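Local coordinates for protein berberine bridge enzyme-like 28 (Arabidopsis thaliana, PDB 5D79) that is an FAD-dependent oxidoreductase of the berberine bridge enzyme-like family, secreted to the cell wall and involved in adaptation to salt stress, at residues S234-I239 / Q524-V529. Residues are numbered along the deposited sequence; the frame is centred on the assembly and turned at random.
Sequences SSFGVI and QSIPLV. With FAD (flavin-adenine dinucleotide), chain E.
The side-chain hydroxyl of S235 accepts the backbone N-H of I526, with N to OG of 2.9 Å and a nearly straight N-H...O angle of 165°. OG stands beside the serine's own backbone N (chi1 -67°), which directs it at the I526 N-H. There it also rests against CB of S525, 3.3 Å from OG. CG1 of I526 passes beside S235 OG at 3.7 Å. CZ of the F236 ring approaches CG1 of I526 obliquely, a loose apolar contact at 4.3 Å. Helix 504-514 covers this small buried cluster, L507 packing on F236 and V508 on I526, while its K511 bonds the carbonyl O of S235; F500 of helix 488-500 also packs on I526. Beyond G237, where a side chain would collide with the preceding carbonyl O, the chain enters strand 238-248 and reaches the adenine of FAD. I239 N donates to N1A at 3.0 Å, and N6A donates to I239 O at 2.8 Å, a two-bond pairing characteristic of specific adenine recognition by backbone. One main-chain bond to a serine hydroxyl, backed by thin hydrocarbon packing, thus ties the C-terminal tail to the segment leading into the adenine-binding strand, using a side chain rather than strand pairing.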
loop_
_atom_site.group_PDB
_atom_site.type_symbol
_atom_site.label_atom_id
_atom_site.label_comp_id
_atom_site.label_asym_id
_atom_site.label_seq_id
_atom_site.Cartn_x
_atom_site.Cartn_y
_atom_site.Cartn_z
ATOM N N SER A 234 -6.291 5.310 -9.412
ATOM C CA SER A 234 -6.830 6.663 -9.562
ATOM C C SER A 234 -6.638 7.230 -10.976
ATOM O O SER A 234 -7.251 8.239 -11.340
ATOM C CB SER A 234 -6.203 7.603 -8.529
ATOM O OG SER A 234 -4.807 7.717 -8.717
ATOM N N SER A 235 -5.800 6.574 -11.775
ATOM C CA SER A 235 -5.534 7.006 -13.152
ATOM C C SER A 235 -6.459 6.360 -14.201
ATOM O O SER A 235 -6.452 6.774 -15.361
ATOM C CB SER A 235 -4.067 6.713 -13.536
ATOM O OG SER A 235 -3.144 7.501 -12.796
ATOM N N PHE A 236 -7.246 5.355 -13.814
ATOM C CA PHE A 236 -7.881 4.493 -14.818
ATOM C C PHE A 236 -9.395 4.277 -14.690
ATOM O O PHE A 236 -10.027 3.796 -15.637
ATOM C CB PHE A 236 -7.171 3.126 -14.837
ATOM C CG PHE A 236 -5.752 3.203 -15.320
ATOM C CD1 PHE A 236 -5.471 3.295 -16.677
ATOM C CD2 PHE A 236 -4.698 3.226 -14.425
ATOM C CE1 PHE A 236 -4.173 3.394 -17.131
ATOM C CE2 PHE A 236 -3.398 3.323 -14.875
ATOM C CZ PHE A 236 -3.138 3.406 -16.235
ATOM N N GLY A 237 -9.981 4.629 -13.546
ATOM C CA GLY A 237 -11.412 4.472 -13.353
ATOM C C GLY A 237 -11.830 4.306 -11.905
ATOM O O GLY A 237 -11.070 4.626 -10.992
ATOM N N VAL A 238 -13.052 3.825 -11.691
ATOM C CA VAL A 238 -13.474 3.411 -10.359
ATOM C C VAL A 238 -13.628 1.904 -10.317
ATOM O O VAL A 238 -14.594 1.357 -10.844
ATOM C CB VAL A 238 -14.800 4.050 -9.917
ATOM C CG1 VAL A 238 -15.093 3.668 -8.463
ATOM C CG2 VAL A 238 -14.742 5.559 -10.068
ATOM N N ILE A 239 -12.668 1.244 -9.677
ATOM C CA ILE A 239 -12.687 -0.203 -9.561
ATOM C C ILE A 239 -13.721 -0.601 -8.509
ATOM O O ILE A 239 -13.662 -0.145 -7.362
ATOM C CB ILE A 239 -11.291 -0.766 -9.196
ATOM C CG1 ILE A 239 -10.227 -0.134 -10.094
ATOM C CG2 ILE A 239 -11.270 -2.277 -9.349
ATOM C CD1 ILE A 239 -8.830 -0.268 -9.584
ATOM N N GLN A 524 -0.335 13.155 -9.374
ATOM C CA GLN A 524 0.719 12.280 -9.898
ATOM C C GLN A 524 0.196 11.226 -10.903
ATOM O O GLN A 524 0.886 10.247 -11.217
ATOM C CB GLN A 524 1.435 11.567 -8.744
ATOM C CG GLN A 524 2.574 12.343 -8.111
ATOM C CD GLN A 524 3.399 11.491 -7.151
ATOM O OE1 GLN A 524 2.943 10.443 -6.683
ATOM N NE2 GLN A 524 4.624 11.931 -6.860
ATOM N N SER A 525 -1.014 11.424 -11.411
ATOM C CA SER A 525 -1.632 10.419 -12.275
ATOM C C SER A 525 -0.867 10.222 -13.597
ATOM O O SER A 525 -0.084 11.084 -14.024
ATOM C CB SER A 525 -3.099 10.787 -12.552
ATOM O OG SER A 525 -3.202 12.043 -13.195
ATOM N N ILE A 526 -1.091 9.067 -14.220
ATOM C CA ILE A 526 -0.485 8.730 -15.500
ATOM C C ILE A 526 -1.019 9.682 -16.560
ATOM O O ILE A 526 -2.236 9.864 -16.658
ATOM C CB ILE A 526 -0.796 7.265 -15.895
ATOM C CG1 ILE A 526 -0.263 6.280 -14.843
ATOM C CG2 ILE A 526 -0.263 6.937 -17.286
ATOM C CD1 ILE A 526 1.247 6.256 -14.706
ATOM N N PRO A 527 -0.117 10.307 -17.349
ATOM C CA PRO A 527 -0.543 11.277 -18.364
ATOM C C PRO A 527 -0.981 10.643 -19.685
ATOM O O PRO A 527 -0.653 9.493 -20.000
ATOM C CB PRO A 527 0.714 12.118 -18.574
ATOM C CG PRO A 527 1.816 11.123 -18.408
ATOM C CD PRO A 527 1.353 10.221 -17.275
ATOM N N LEU A 528 -1.735 11.411 -20.458
ATOM C CA LEU A 528 -2.048 11.024 -21.818
ATOM C C LEU A 528 -0.812 11.175 -22.698
ATOM O O LEU A 528 0.075 11.982 -22.420
ATOM C CB LEU A 528 -3.193 11.870 -22.375
ATOM C CG LEU A 528 -4.609 11.770 -21.820
ATOM C CD1 LEU A 528 -5.401 12.949 -22.348
ATOM C CD2 LEU A 528 -5.279 10.477 -22.219
ATOM N N VAL A 529 -0.783 10.406 -23.776
ATOM C CA VAL A 529 0.312 10.423 -24.734
ATOM C C VAL A 529 0.372 11.734 -25.545
ATOM O O VAL A 529 -0.616 12.474 -25.640
ATOM C CB VAL A 529 0.190 9.208 -25.690
ATOM C CG1 VAL A 529 -0.723 9.535 -26.851
ATOM C CG2 VAL A 529 1.560 8.738 -26.169
HETATM P PA FAD E . -7.036 5.115 -0.269
HETATM O O1A FAD E . -6.545 6.452 0.224
HETATM O O2A FAD E . -8.522 4.925 -0.071
HETATM O O5B FAD E . -6.608 4.920 -1.815
HETATM C C5B FAD E . -5.291 5.218 -2.259
HETATM C C4B FAD E . -5.227 5.515 -3.763
HETATM O O4B FAD E . -5.940 4.516 -4.469
HETATM C C3B FAD E . -5.868 6.856 -4.091
HETATM O O3B FAD E . -5.184 7.505 -5.142
HETATM C C2B FAD E . -7.274 6.465 -4.510
HETATM O O2B FAD E . -7.851 7.393 -5.411
HETATM C C1B FAD E . -7.080 5.073 -5.102
HETATM N N9A FAD E . -8.246 4.175 -4.957
HETATM C C8A FAD E . -8.791 3.643 -3.809
HETATM N N7A FAD E . -9.842 2.857 -4.157
HETATM C C5A FAD E . -9.977 2.876 -5.505
HETATM C C6A FAD E . -10.867 2.267 -6.389
HETATM N N6A FAD E . -11.674 1.295 -5.982
HETATM N N1A FAD E . -10.741 2.488 -7.747
HETATM C C2A FAD E . -9.736 3.299 -8.226
HETATM N N3A FAD E . -8.860 3.902 -7.344
HETATM C C4A FAD E . -8.975 3.697 -6.012
HETATM N N1 FAD E . 1.355 -1.073 1.421
HETATM C C2 FAD E . 2.055 -2.248 1.198
HETATM O O2 FAD E . 1.972 -2.829 0.110
HETATM N N3 FAD E . 2.835 -2.779 2.217
HETATM C C4 FAD E . 2.931 -2.155 3.450
HETATM O O4 FAD E . 3.539 -2.715 4.364
HETATM C C4X FAD E . 2.208 -0.984 3.678
HETATM N N5 FAD E . 2.169 -0.402 4.935
HETATM C C5X FAD E . 1.213 0.565 5.210
HETATM C C6 FAD E . 0.973 0.995 6.514
HETATM C C7 FAD E . 0.012 1.975 6.774
HETATM C C7M FAD E . -0.229 2.438 8.180
HETATM C C8 FAD E . -0.752 2.499 5.729
HETATM C C8M FAD E . -1.774 3.570 5.977
HETATM C C9 FAD E . -0.512 2.073 4.428
HETATM C C9A FAD E . 0.501 1.147 4.159
HETATM N N10 FAD E . 0.769 0.744 2.860
HETATM C C10 FAD E . 1.397 -0.470 2.658
HETATM C "C1'" FAD E . 0.314 1.571 1.697
HETATM C "C2'" FAD E . -1.065 1.198 1.188
HETATM O "O2'" FAD E . -1.016 -0.096 0.627
HETATM C "C3'" FAD E . -1.471 2.240 0.152
HETATM O "O3'" FAD E . -1.620 3.482 0.806
HETATM C "C4'" FAD E . -2.792 1.914 -0.500
HETATM O "O4'" FAD E . -2.873 2.547 -1.750
HETATM C "C5'" FAD E . -3.917 2.474 0.343
HETATM O "O5'" FAD E . -5.127 1.884 -0.071
HETATM P P FAD E . -6.475 2.400 0.626
HETATM O O1P FAD E . -7.672 1.886 -0.130
HETATM O O2P FAD E . -6.526 1.987 2.075
HETATM O O3P FAD E . -6.215 3.990 0.542
#